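Local coordinates for oligopeptide ABC transporter OppAIV (Borrelia burgdorferi B31, PDB 4GL8), which probably binds oligopeptides as the substrate-binding component of an ABC transporter, and holds a bound peptide in this structure, at residues 332-335 with 339-342; 344-349 with 485-490; 425-430 with 434-439; 441-446 with 452-457; 498-503 with 516-521. All coordinates share one frame; numbering follows the deposited sequence.

Contact 1: residues 332-335 with 339-342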
# COMPACT_ATOMS: atom_id res chain seq x y z
N ARG A 332 -15.35 -9.10 4.08
CA ARG A 332 -15.12 -7.67 4.31
C ARG A 332 -14.10 -7.07 3.36
O ARG A 332 -13.18 -7.75 2.88
CB ARG A 332 -14.65 -7.38 5.75
CG ARG A 332 -15.69 -7.64 6.86
CD ARG A 332 -16.56 -6.44 7.19
NE ARG A 332 -15.72 -5.30 7.52
CZ ARG A 332 -15.19 -5.04 8.71
NH1 ARG A 332 -15.47 -5.78 9.78
NH2 ARG A 332 -14.40 -3.99 8.85
N ALA A 333 -14.27 -5.77 3.13
CA ALA A 333 -13.36 -4.97 2.30
C ALA A 333 -12.31 -4.20 3.12
O ALA A 333 -11.35 -3.67 2.57
CB ALA A 333 -14.19 -4.00 1.47
N THR A 334 -12.53 -4.05 4.42
CA THR A 334 -11.60 -3.31 5.27
C THR A 334 -11.20 -4.16 6.47
O THR A 334 -11.96 -5.00 6.91
CB THR A 334 -12.23 -2.02 5.84
OG1 THR A 334 -13.16 -2.37 6.85
CG2 THR A 334 -12.97 -1.21 4.75
N PRO A 335 -10.00 -3.93 7.01
CA PRO A 335 -9.71 -4.46 8.32
C PRO A 335 -10.58 -3.73 9.35
O PRO A 335 -11.23 -2.74 9.01
CB PRO A 335 -8.25 -4.12 8.54
CG PRO A 335 -7.71 -3.68 7.23
CD PRO A 335 -8.87 -3.16 6.45
N ASP A 339 -12.21 2.47 15.96
CA ASP A 339 -13.48 3.12 15.74
C ASP A 339 -14.30 2.51 14.59
O ASP A 339 -15.32 3.04 14.24
CB ASP A 339 -13.24 4.60 15.44
CG ASP A 339 -12.92 5.43 16.72
OD1 ASP A 339 -13.34 5.04 17.85
OD2 ASP A 339 -12.24 6.48 16.55
N TYR A 340 -13.87 1.38 14.03
CA TYR A 340 -14.58 0.75 12.92
C TYR A 340 -14.43 -0.77 12.98
O TYR A 340 -13.56 -1.36 12.36
CB TYR A 340 -14.07 1.29 11.58
CG TYR A 340 -14.93 0.88 10.41
CD1 TYR A 340 -16.14 1.51 10.18
CD2 TYR A 340 -14.54 -0.14 9.54
CE1 TYR A 340 -16.96 1.13 9.14
CE2 TYR A 340 -15.36 -0.53 8.48
CZ TYR A 340 -16.57 0.13 8.29
OH TYR A 340 -17.41 -0.21 7.28
N SER A 341 -15.28 -1.40 13.75
CA SER A 341 -15.20 -2.83 13.95
C SER A 341 -16.56 -3.39 14.25
O SER A 341 -17.37 -2.76 14.90
CB SER A 341 -14.26 -3.15 15.11
OG SER A 341 -14.51 -2.26 16.18
N TYR A 342 -16.78 -4.59 13.74
CA TYR A 342 -18.08 -5.24 13.80
C TYR A 342 -17.95 -6.62 13.15
O TYR A 342 -16.97 -6.92 12.45
CB TYR A 342 -19.16 -4.39 13.09
CG TYR A 342 -19.02 -4.26 11.57
CD1 TYR A 342 -18.13 -3.36 11.00
CD2 TYR A 342 -19.80 -5.03 10.72
CE1 TYR A 342 -18.04 -3.24 9.60
CE2 TYR A 342 -19.72 -4.92 9.36
CZ TYR A 342 -18.84 -4.04 8.79
OH TYR A 342 -18.79 -3.98 7.40
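The hydroxyl T334 OG1 is bonded to both R332 and P335 and also lies against the ring of Y340. R332 NH2 donates to T334 OG1 at 2.9 Å, and the hydroxyl lies close to the guanidinium plane. Its own proton goes on to P335 O, also 2.9 Å from T334 OG1, the hydroxyl standing above the carbonyl plane. Across the contact T334 OG1 sits at the edge of the Y340 ring, 3.3 Å from Y340 CE2.

The chain of R332 bends at chi2 (-90°) and again at chi3, bringing the guanidinium to T334 and Y342. The guanidinium then lies on the ring of Y342 as a cation-pi stack, centres 4.1 Å apart and planes only 14° from parallel. R332 CZ is nearest to Y342 CE1, at 3.5 Å. The Y340 ring stands almost perpendicular to the guanidinium (85°), with Y340 CE2 3.6 Å from R332 NH2.

Both segments belong to the irregular loop between strand 328-329 and helix 351-361, and the contact folds this loop back on itself over helix 471-489. From that helix E482 gathers the polar ends: OE1 takes R332 NE and A333 N, while OE2 is bonded to the hydroxyls of both Y340 and Y342. D336, in the short link between the segments, makes a salt bridge to R332 NH1 and so further limits the rotation of the guanidinium.

Contact 2: residues 344-349 with 485-490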
# COMPACT_ATOMS: atom_id res chain seq x y z
N SER A 344 -19.59 -9.11 10.64
CA SER A 344 -20.61 -9.35 9.61
C SER A 344 -21.07 -10.81 9.76
O SER A 344 -20.28 -11.70 10.09
CB SER A 344 -20.09 -9.03 8.21
OG SER A 344 -19.01 -9.88 7.84
N ASN A 345 -22.37 -11.05 9.54
CA ASN A 345 -22.91 -12.41 9.59
C ASN A 345 -22.70 -13.18 8.28
O ASN A 345 -23.30 -14.22 8.08
CB ASN A 345 -24.42 -12.36 9.91
N LEU A 346 -21.83 -12.67 7.40
CA LEU A 346 -21.85 -13.04 5.99
C LEU A 346 -21.21 -14.40 5.69
O LEU A 346 -20.17 -14.74 6.23
CB LEU A 346 -21.18 -11.95 5.13
CG LEU A 346 -21.86 -10.58 5.17
CD1 LEU A 346 -21.01 -9.51 4.49
CD2 LEU A 346 -23.25 -10.62 4.55
N SER A 347 -21.83 -15.15 4.80
CA SER A 347 -21.33 -16.49 4.49
C SER A 347 -19.93 -16.43 3.82
O SER A 347 -19.71 -15.69 2.89
CB SER A 347 -22.34 -17.26 3.63
OG SER A 347 -21.70 -18.38 3.03
N LEU A 348 -19.00 -17.23 4.31
CA LEU A 348 -17.65 -17.25 3.76
C LEU A 348 -17.55 -18.10 2.50
O LEU A 348 -16.54 -18.04 1.82
CB LEU A 348 -16.65 -17.76 4.79
CG LEU A 348 -16.39 -16.82 5.98
CD1 LEU A 348 -15.32 -17.42 6.90
CD2 LEU A 348 -15.94 -15.47 5.48
N PHE A 349 -18.59 -18.86 2.19
CA PHE A 349 -18.53 -19.87 1.15
C PHE A 349 -19.90 -20.48 0.95
O PHE A 349 -20.49 -20.94 1.93
CB PHE A 349 -17.52 -20.95 1.59
CG PHE A 349 -17.47 -22.16 0.69
CD1 PHE A 349 -17.49 -23.45 1.24
CD2 PHE A 349 -17.40 -22.03 -0.66
CE1 PHE A 349 -17.44 -24.57 0.42
CE2 PHE A 349 -17.34 -23.12 -1.50
CZ PHE A 349 -17.36 -24.41 -0.97
N ILE A 485 -20.59 -2.59 -1.47
CA ILE A 485 -19.57 -3.38 -2.17
C ILE A 485 -19.45 -4.85 -1.71
O ILE A 485 -19.27 -5.72 -2.54
CB ILE A 485 -18.19 -2.69 -2.20
CG1 ILE A 485 -17.61 -2.54 -0.80
CG2 ILE A 485 -18.33 -1.36 -2.93
CD1 ILE A 485 -16.35 -1.70 -0.76
N ILE A 486 -19.58 -5.12 -0.41
CA ILE A 486 -19.47 -6.52 0.07
C ILE A 486 -20.72 -7.41 0.04
O ILE A 486 -20.55 -8.62 -0.02
CB ILE A 486 -18.75 -6.64 1.46
CG1 ILE A 486 -19.64 -6.25 2.63
CG2 ILE A 486 -17.48 -5.80 1.50
CD1 ILE A 486 -18.93 -6.39 3.97
N GLU A 487 -21.94 -6.85 0.09
CA GLU A 487 -23.20 -7.65 0.02
C GLU A 487 -24.07 -7.43 -1.22
O GLU A 487 -25.00 -8.19 -1.42
CB GLU A 487 -24.18 -7.37 1.17
CG GLU A 487 -23.61 -7.03 2.54
CD GLU A 487 -24.70 -6.96 3.65
OE1 GLU A 487 -24.42 -6.35 4.70
OE2 GLU A 487 -25.83 -7.49 3.49
N ARG A 488 -23.84 -6.37 -1.98
CA ARG A 488 -24.75 -6.03 -3.07
C ARG A 488 -24.07 -6.02 -4.43
O ARG A 488 -24.49 -6.76 -5.30
CB ARG A 488 -25.42 -4.66 -2.83
CG ARG A 488 -26.52 -4.33 -3.83
CD ARG A 488 -27.38 -3.14 -3.40
NE ARG A 488 -26.88 -1.86 -3.89
CZ ARG A 488 -27.09 -0.67 -3.31
NH1 ARG A 488 -26.57 0.43 -3.86
NH2 ARG A 488 -27.81 -0.56 -2.18
N ASP A 489 -23.07 -5.18 -4.63
CA ASP A 489 -22.47 -5.01 -5.96
C ASP A 489 -21.33 -6.00 -6.27
O ASP A 489 -21.11 -6.28 -7.43
CB ASP A 489 -21.98 -3.57 -6.19
CG ASP A 489 -23.13 -2.58 -6.43
OD1 ASP A 489 -24.31 -2.99 -6.43
OD2 ASP A 489 -22.84 -1.37 -6.62
N PHE A 490 -20.63 -6.51 -5.25
CA PHE A 490 -19.51 -7.40 -5.47
C PHE A 490 -18.55 -6.93 -6.59
O PHE A 490 -18.29 -7.68 -7.54
CB PHE A 490 -20.00 -8.83 -5.78
CG PHE A 490 -20.74 -9.49 -4.64
CD1 PHE A 490 -20.07 -10.33 -3.75
CD2 PHE A 490 -22.09 -9.25 -4.44
CE1 PHE A 490 -20.74 -10.93 -2.69
CE2 PHE A 490 -22.76 -9.84 -3.38
CZ PHE A 490 -22.07 -10.69 -2.50
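L346 points its forked end at helix 471-489 and meets I486 and E487 with a different methyl pressed closest to each. Both helix side chains run at about a right angle to the leucine. L346 CD1 touches I486 CD1 at 3.8 Å and lies 4.0 Å from I486 CG1, a plain methyl-to-chain contact. The other branch, L346 CD2, lies beside E487 CG and CD, 4.0 Å from E487 CD.

I486 carries CG1 in the cramped place between its backbone N and carbonyl carbon (chi1 76°), and the extended chain beyond delivers CD1 to the leucine. E487 leaves its backbone with chi1 at -33°, away from a staggered value, and then runs extended along the exposed border of the contact, its CG 4.1 Å from both L346 CD1 and L346 CD2.

R331 ties the two segments together, its NH1 bonded to S347 O and its NH2 to I486 O. Just beyond L346, F349 N donates to S347 OG at 3.3 Å, which makes an ST turn.

This small apolar patch rests the loop against the C-terminal end of helix 471-489. Here the last turn, 485-489, widens to a pi-type turn, and F490, with positive phi, is where the chain leaves the helix.

Contact 3: residues 425-430 with 434-439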
# COMPACT_ATOMS: atom_id res chain seq x y z
N SER A 425 -5.31 -9.08 -6.49
CA SER A 425 -5.26 -7.69 -6.10
C SER A 425 -5.21 -7.62 -4.58
O SER A 425 -4.78 -8.55 -3.93
CB SER A 425 -6.49 -7.00 -6.73
OG SER A 425 -6.48 -5.62 -6.55
N GLY A 426 -5.71 -6.53 -4.00
CA GLY A 426 -5.54 -6.29 -2.58
C GLY A 426 -4.88 -4.94 -2.35
O GLY A 426 -4.41 -4.30 -3.30
N TRP A 427 -4.81 -4.56 -1.08
CA TRP A 427 -4.49 -3.21 -0.72
C TRP A 427 -3.89 -3.23 0.64
O TRP A 427 -4.37 -3.89 1.52
CB TRP A 427 -5.75 -2.37 -0.70
CG TRP A 427 -5.54 -0.90 -0.62
CD1 TRP A 427 -5.88 -0.08 0.43
CD2 TRP A 427 -4.96 -0.06 -1.62
NE1 TRP A 427 -5.54 1.21 0.14
CE2 TRP A 427 -4.99 1.26 -1.12
CE3 TRP A 427 -4.45 -0.29 -2.90
CZ2 TRP A 427 -4.52 2.35 -1.87
CZ3 TRP A 427 -3.96 0.79 -3.64
CH2 TRP A 427 -4.00 2.09 -3.12
N SER A 428 -2.82 -2.49 0.77
CA SER A 428 -2.22 -2.25 2.05
C SER A 428 -2.59 -0.83 2.45
O SER A 428 -2.38 0.12 1.67
CB SER A 428 -0.70 -2.48 1.96
OG SER A 428 -0.01 -1.50 2.69
N GLY A 429 -3.18 -0.69 3.63
CA GLY A 429 -3.60 0.59 4.20
C GLY A 429 -2.49 1.62 4.25
O GLY A 429 -1.35 1.31 4.63
N ASP A 430 -2.82 2.83 3.83
CA ASP A 430 -1.88 3.92 3.78
C ASP A 430 -1.99 4.78 5.03
O ASP A 430 -1.15 5.63 5.23
CB ASP A 430 -2.15 4.77 2.54
CG ASP A 430 -1.97 3.98 1.22
OD1 ASP A 430 -1.01 3.16 1.12
OD2 ASP A 430 -2.78 4.20 0.29
N PRO A 434 -10.48 3.17 8.13
CA PRO A 434 -11.08 2.39 7.07
C PRO A 434 -11.20 3.12 5.71
O PRO A 434 -11.28 2.46 4.68
CB PRO A 434 -12.46 2.06 7.63
CG PRO A 434 -12.72 3.15 8.61
CD PRO A 434 -11.41 3.31 9.27
N MET A 435 -11.17 4.45 5.68
CA MET A 435 -11.27 5.15 4.40
C MET A 435 -10.16 4.80 3.39
O MET A 435 -10.40 4.90 2.18
CB MET A 435 -11.35 6.67 4.58
CG MET A 435 -11.64 7.48 3.32
SD MET A 435 -13.19 7.13 2.41
CE MET A 435 -14.39 7.52 3.64
N THR A 436 -8.98 4.39 3.85
CA THR A 436 -7.91 4.07 2.93
C THR A 436 -8.35 2.90 2.04
O THR A 436 -8.07 2.89 0.85
CB THR A 436 -6.56 3.76 3.62
OG1 THR A 436 -5.57 3.56 2.61
CG2 THR A 436 -6.64 2.53 4.45
N PHE A 437 -9.10 1.97 2.61
CA PHE A 437 -9.71 0.89 1.82
C PHE A 437 -10.96 1.26 1.04
O PHE A 437 -11.13 0.87 -0.12
CB PHE A 437 -10.02 -0.26 2.74
CG PHE A 437 -8.80 -0.94 3.24
CD1 PHE A 437 -8.19 -0.52 4.41
CD2 PHE A 437 -8.21 -1.95 2.48
CE1 PHE A 437 -7.03 -1.13 4.83
CE2 PHE A 437 -7.06 -2.58 2.93
CZ PHE A 437 -6.47 -2.17 4.09
N LEU A 438 -11.88 1.97 1.66
CA LEU A 438 -13.15 2.25 1.00
C LEU A 438 -12.97 3.24 -0.15
O LEU A 438 -13.69 3.21 -1.15
CB LEU A 438 -14.16 2.75 2.01
CG LEU A 438 -14.47 1.72 3.08
CD1 LEU A 438 -15.38 2.36 4.11
CD2 LEU A 438 -15.10 0.48 2.45
N SER A 439 -11.95 4.06 -0.04
CA SER A 439 -11.61 5.03 -1.06
C SER A 439 -11.28 4.45 -2.45
O SER A 439 -11.51 5.12 -3.46
CB SER A 439 -10.40 5.83 -0.60
OG SER A 439 -10.36 6.99 -1.37
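The end of strand 422-428, which borders the peptide-binding site, packs on the short helix 435-438 that follows it, the W427 side chain and the backbone N of D430 both meeting T436. The hydroxyl T436 OG1, anti to its backbone N (chi1 -176°), accepts twice: from D430 N at 3.1 Å in a nearly straight bond, and weakly from W427 NE1 at 3.4 Å, with OG1 in the plane of the indole.

The same indole uses its edge on F437. The pair is T-shaped, with the centroid of the W427 five-membered ring 5.1 Å from that of F437 and the planes 79° apart; W427 CD1 comes over one face of F437, toward the rim.

W427 and D430, with S428 between them, also line the peptide site. S428 gives backbone hydrogen bonds to the bound peptide, D430 OD1 bonds to the peptide backbone, and W427 packs on that backbone. T436 thus stands in the second shell, holding the D430 amide and, through the weak bond, probably limiting the rotation of the indole. Between these points the chain passes close to the helix: G429 CA is 3.6 Å from T436 CG2, and G429 N 3.6 Å from F437 CZ.

Contact 4: residues 441-446 with 452-457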
# COMPACT_ATOMS: atom_id res chain seq x y z
N PHE A 441 -12.59 2.07 -4.04
CA PHE A 441 -13.83 1.79 -4.78
C PHE A 441 -14.66 3.04 -5.14
O PHE A 441 -15.71 2.90 -5.79
CB PHE A 441 -14.65 0.75 -3.98
CG PHE A 441 -14.00 -0.62 -3.94
CD1 PHE A 441 -14.20 -1.53 -4.95
CD2 PHE A 441 -13.17 -0.97 -2.91
CE1 PHE A 441 -13.61 -2.77 -4.92
CE2 PHE A 441 -12.57 -2.20 -2.87
CZ PHE A 441 -12.77 -3.09 -3.90
N GLN A 442 -14.21 4.25 -4.77
CA GLN A 442 -14.85 5.46 -5.30
C GLN A 442 -14.58 5.52 -6.79
O GLN A 442 -13.48 5.20 -7.22
CB GLN A 442 -14.28 6.75 -4.73
CG GLN A 442 -14.53 7.01 -3.27
CD GLN A 442 -13.77 8.24 -2.74
OE1 GLN A 442 -13.13 8.19 -1.68
NE2 GLN A 442 -13.82 9.33 -3.48
N THR A 443 -15.55 5.97 -7.56
CA THR A 443 -15.49 5.96 -9.03
C THR A 443 -14.15 6.40 -9.56
O THR A 443 -13.58 5.75 -10.43
CB THR A 443 -16.62 6.86 -9.62
OG1 THR A 443 -17.89 6.29 -9.28
CG2 THR A 443 -16.50 6.97 -11.18
N GLU A 444 -13.63 7.49 -9.03
CA GLU A 444 -12.42 8.10 -9.59
C GLU A 444 -11.13 7.36 -9.26
O GLU A 444 -10.11 7.68 -9.85
CB GLU A 444 -12.29 9.58 -9.17
CG GLU A 444 -12.43 9.84 -7.66
CD GLU A 444 -13.88 9.79 -7.15
OE1 GLU A 444 -14.83 9.69 -7.97
OE2 GLU A 444 -14.09 9.86 -5.92
N ASN A 445 -11.17 6.39 -8.34
CA ASN A 445 -9.93 5.72 -7.88
C ASN A 445 -9.80 4.24 -8.25
O ASN A 445 -8.93 3.53 -7.73
CB ASN A 445 -9.77 5.83 -6.34
CG ASN A 445 -9.77 7.27 -5.83
OD1 ASN A 445 -9.08 8.13 -6.33
ND2 ASN A 445 -10.51 7.50 -4.76
N THR A 446 -10.66 3.76 -9.15
CA THR A 446 -10.79 2.31 -9.37
C THR A 446 -9.61 1.72 -10.14
O THR A 446 -9.54 0.50 -10.36
CB THR A 446 -12.12 2.03 -10.11
OG1 THR A 446 -12.19 2.79 -11.32
CG2 THR A 446 -13.29 2.44 -9.22
N GLY A 452 -13.49 0.27 -13.67
CA GLY A 452 -14.80 0.70 -14.20
C GLY A 452 -15.97 0.60 -13.23
O GLY A 452 -17.13 0.79 -13.62
N TYR A 453 -15.69 0.29 -11.96
CA TYR A 453 -16.77 0.25 -10.99
C TYR A 453 -17.18 1.68 -10.69
O TYR A 453 -16.34 2.57 -10.54
CB TYR A 453 -16.37 -0.49 -9.72
CG TYR A 453 -17.46 -0.47 -8.66
CD1 TYR A 453 -18.65 -1.15 -8.84
CD2 TYR A 453 -17.29 0.22 -7.48
CE1 TYR A 453 -19.65 -1.12 -7.88
CE2 TYR A 453 -18.27 0.24 -6.50
CZ TYR A 453 -19.45 -0.42 -6.70
OH TYR A 453 -20.43 -0.37 -5.72
N SER A 454 -18.49 1.90 -10.62
CA SER A 454 -19.03 3.20 -10.29
C SER A 454 -20.44 3.08 -9.75
O SER A 454 -21.36 2.70 -10.44
CB SER A 454 -19.05 4.14 -11.51
OG SER A 454 -19.60 5.39 -11.12
N ASN A 455 -20.58 3.39 -8.49
CA ASN A 455 -21.87 3.39 -7.86
C ASN A 455 -21.99 4.75 -7.17
O ASN A 455 -21.27 5.05 -6.22
CB ASN A 455 -21.98 2.25 -6.86
CG ASN A 455 -23.31 2.23 -6.16
OD1 ASN A 455 -23.70 3.21 -5.57
ND2 ASN A 455 -24.01 1.14 -6.25
N SER A 456 -22.87 5.58 -7.71
CA SER A 456 -22.98 6.95 -7.22
C SER A 456 -23.52 7.01 -5.78
O SER A 456 -23.12 7.88 -5.02
CB SER A 456 -23.81 7.79 -8.19
OG SER A 456 -25.15 7.40 -8.12
N GLU A 457 -24.36 6.06 -5.38
CA GLU A 457 -24.81 6.02 -3.99
C GLU A 457 -23.62 5.78 -3.03
O GLU A 457 -23.50 6.48 -2.01
CB GLU A 457 -25.89 4.97 -3.75
CG GLU A 457 -26.03 4.68 -2.25
CD GLU A 457 -27.17 3.73 -1.86
OE1 GLU A 457 -27.57 2.85 -2.66
OE2 GLU A 457 -27.66 3.88 -0.72
O HOH W 1 -18.35 3.90 -6.86
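T443 and S454 meet hydroxyl to hydroxyl: S454 OG donates to T443 OG1 over 2.7 Å. The serine holds OG anti to its backbone N (chi1 180°), stretching it across to the other segment. T443 keeps OG1 beside its own N, and T443 CG2, anti to the backbone N, lies alongside the serine, 3.5 Å from S454 OG.

Y453 likewise has CG anti to the backbone N (chi1 177°). This carries the ring to the carbonyl of F441, which it meets edge-on, Y453 CD2 lying 3.5 Å from F441 O. The side chains of F441 and Y453 touch only loosely. T446 folds differently: T446 CG2 lies beside its backbone N and packs 3.3 Å from Y453 O, while OG1 bonds weakly back to T443 O.

A water bridges the two segments. It accepts from N455 N at 2.8 Å, lies 3.0 Å from F441 O in donating geometry, and reaches T443 OG1 weakly. N455 sits at the N-cap of helix 456-466, its OD1 receiving Y458 N.

Besides the packing of Y453 and the threonine methyls, then, one hydroxyl pair and a water link the loop to the residues leading into helix 456-466. T443 OG1, which receives S454 OG and weakly the water, would pass its own proton to the carboxylate oxygen D459 OD2, to which it is hydrogen-bonded, while D489 OD2 takes the polar ends of Y453 and N455, the OH of one and the ND2 of the other.

Contact 5: residues 498-503 with 516-521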
# COMPACT_ATOMS: atom_id res chain seq x y z
N THR A 498 -4.96 -9.91 5.55
CA THR A 498 -3.65 -10.57 5.41
C THR A 498 -2.87 -10.68 6.72
O THR A 498 -2.98 -9.81 7.56
CB THR A 498 -2.81 -9.78 4.37
OG1 THR A 498 -3.31 -10.06 3.06
CG2 THR A 498 -1.33 -10.11 4.47
N SER A 499 -2.09 -11.75 6.85
CA SER A 499 -1.02 -11.85 7.86
C SER A 499 0.29 -12.09 7.14
O SER A 499 0.38 -13.02 6.37
CB SER A 499 -1.27 -13.03 8.80
OG SER A 499 -2.42 -12.78 9.59
N SER A 500 1.31 -11.29 7.39
CA SER A 500 2.57 -11.45 6.69
C SER A 500 3.59 -12.24 7.52
O SER A 500 3.58 -12.20 8.73
CB SER A 500 3.15 -10.10 6.35
OG SER A 500 2.55 -9.59 5.17
N SER A 501 4.50 -12.90 6.82
CA SER A 501 5.50 -13.76 7.44
C SER A 501 6.88 -13.15 7.24
O SER A 501 7.12 -12.48 6.25
CB SER A 501 5.43 -15.15 6.80
OG SER A 501 4.40 -15.94 7.37
N TYR A 502 7.78 -13.34 8.21
CA TYR A 502 9.15 -12.79 8.09
C TYR A 502 10.18 -13.73 8.68
O TYR A 502 9.88 -14.47 9.65
CB TYR A 502 9.29 -11.45 8.82
CG TYR A 502 8.18 -10.47 8.59
CD1 TYR A 502 8.37 -9.36 7.74
CD2 TYR A 502 6.95 -10.61 9.23
CE1 TYR A 502 7.36 -8.45 7.53
CE2 TYR A 502 5.93 -9.71 9.02
CZ TYR A 502 6.14 -8.63 8.18
OH TYR A 502 5.12 -7.72 7.98
N LEU A 503 11.39 -13.70 8.10
CA LEU A 503 12.57 -14.31 8.73
C LEU A 503 13.54 -13.19 9.00
O LEU A 503 13.78 -12.35 8.14
CB LEU A 503 13.23 -15.37 7.82
CG LEU A 503 12.38 -16.62 7.54
CD1 LEU A 503 12.95 -17.40 6.36
CD2 LEU A 503 12.30 -17.51 8.76
N ILE A 516 1.63 -3.37 12.64
CA ILE A 516 0.35 -3.58 11.96
C ILE A 516 0.28 -2.90 10.59
O ILE A 516 -0.48 -3.34 9.73
CB ILE A 516 -0.84 -3.20 12.90
CG1 ILE A 516 -2.16 -3.69 12.28
CG2 ILE A 516 -0.89 -1.70 13.14
CD1 ILE A 516 -3.32 -3.80 13.26
N SER A 517 1.09 -1.87 10.37
CA SER A 517 1.11 -1.13 9.12
C SER A 517 2.37 -1.39 8.28
O SER A 517 2.55 -0.75 7.26
CB SER A 517 1.02 0.37 9.41
OG SER A 517 2.08 0.76 10.26
N GLU A 518 3.21 -2.32 8.71
CA GLU A 518 4.51 -2.56 8.09
C GLU A 518 5.32 -1.29 7.89
O GLU A 518 5.93 -1.09 6.85
CB GLU A 518 4.35 -3.33 6.76
CG GLU A 518 3.61 -4.66 6.90
CD GLU A 518 3.88 -5.61 5.73
OE1 GLU A 518 3.75 -5.16 4.58
OE2 GLU A 518 4.22 -6.80 5.96
N ARG A 519 5.32 -0.40 8.87
CA ARG A 519 6.12 0.82 8.76
C ARG A 519 7.44 0.55 9.46
O ARG A 519 7.50 0.56 10.69
CB ARG A 519 5.40 2.00 9.39
CG ARG A 519 4.42 2.68 8.44
CD ARG A 519 3.59 3.72 9.20
NE ARG A 519 2.59 4.35 8.34
CZ ARG A 519 1.71 5.27 8.74
NH1 ARG A 519 1.69 5.70 10.01
NH2 ARG A 519 0.85 5.75 7.88
N PHE A 520 8.47 0.25 8.69
CA PHE A 520 9.76 -0.10 9.26
C PHE A 520 10.82 0.96 9.08
O PHE A 520 10.96 1.52 8.00
CB PHE A 520 10.28 -1.40 8.66
CG PHE A 520 9.32 -2.52 8.76
CD1 PHE A 520 8.77 -2.88 9.99
CD2 PHE A 520 8.93 -3.22 7.63
CE1 PHE A 520 7.87 -3.91 10.09
CE2 PHE A 520 8.03 -4.25 7.74
CZ PHE A 520 7.51 -4.60 8.97
N ASN A 521 11.59 1.15 10.16
CA ASN A 521 12.78 2.00 10.18
C ASN A 521 14.02 1.12 10.41
O ASN A 521 14.43 0.81 11.56
CB ASN A 521 12.66 3.05 11.28
CG ASN A 521 13.71 4.15 11.16
OD1 ASN A 521 14.84 3.95 10.66
ND2 ASN A 521 13.33 5.31 11.63
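Y502 and E518 both carry CG beside the backbone N (chi1 -45° and -56°), and from there the tyrosine ring and the extended glutamate chain converge from strand and loop. E518 itself has positive phi, and its side chain points toward the strand. The meeting point is E518 OE2. Y502 OH donates to it at a modelled 2.4 Å, so short that the length is doubtful. The carboxylate plane is turned 62° from the ring, and the oxygen lies near the ring plane, beyond the hydroxyl. S500 OG adds a weak bond to E518 OE2 at 3.3 Å; the stronger partner of this serine is K264 NZ.

S500 and Y502 stand two apart on the same side of strand 492-504, a long strand paired with strand 280-285 among others, and the loop between strands 509-510 and 526-527 faces them with E518 and F520. F520 comes at Y502 from the opposite direction, its CZ 4.1 Å from Y502 CE1, with the tyrosine hydroxyl at the phenyl edge. One face of the F520 ring lies over the backbone of its own loop, E518 C being 3.9 Å above its centre. W512 completes the aromatic group, edge-to-face with Y502 and also meeting F520.

Overall arrangement
From the N terminus, contact 1 closes a short turn within the loop between strand 328-329 and helix 351-361. Contact 2 takes the next part of that loop and closes a far longer one, onto the end of helix 471-489. Contacts 3 and 4 nest inside it one after the other: contact 3 joins strand 422-428 to helix 435-438, contact 4 the loop after that helix to the start of helix 456-466. Contact 5 follows in series, tying strand 492-504 to the loop beyond strand 509-510. F437 packs on P335, linking contacts 3 and 1; D489 bonds Y453 and N455, linking contacts 2 and 4. Contacts 4 and 5 lie on opposite sides of the chain's centre.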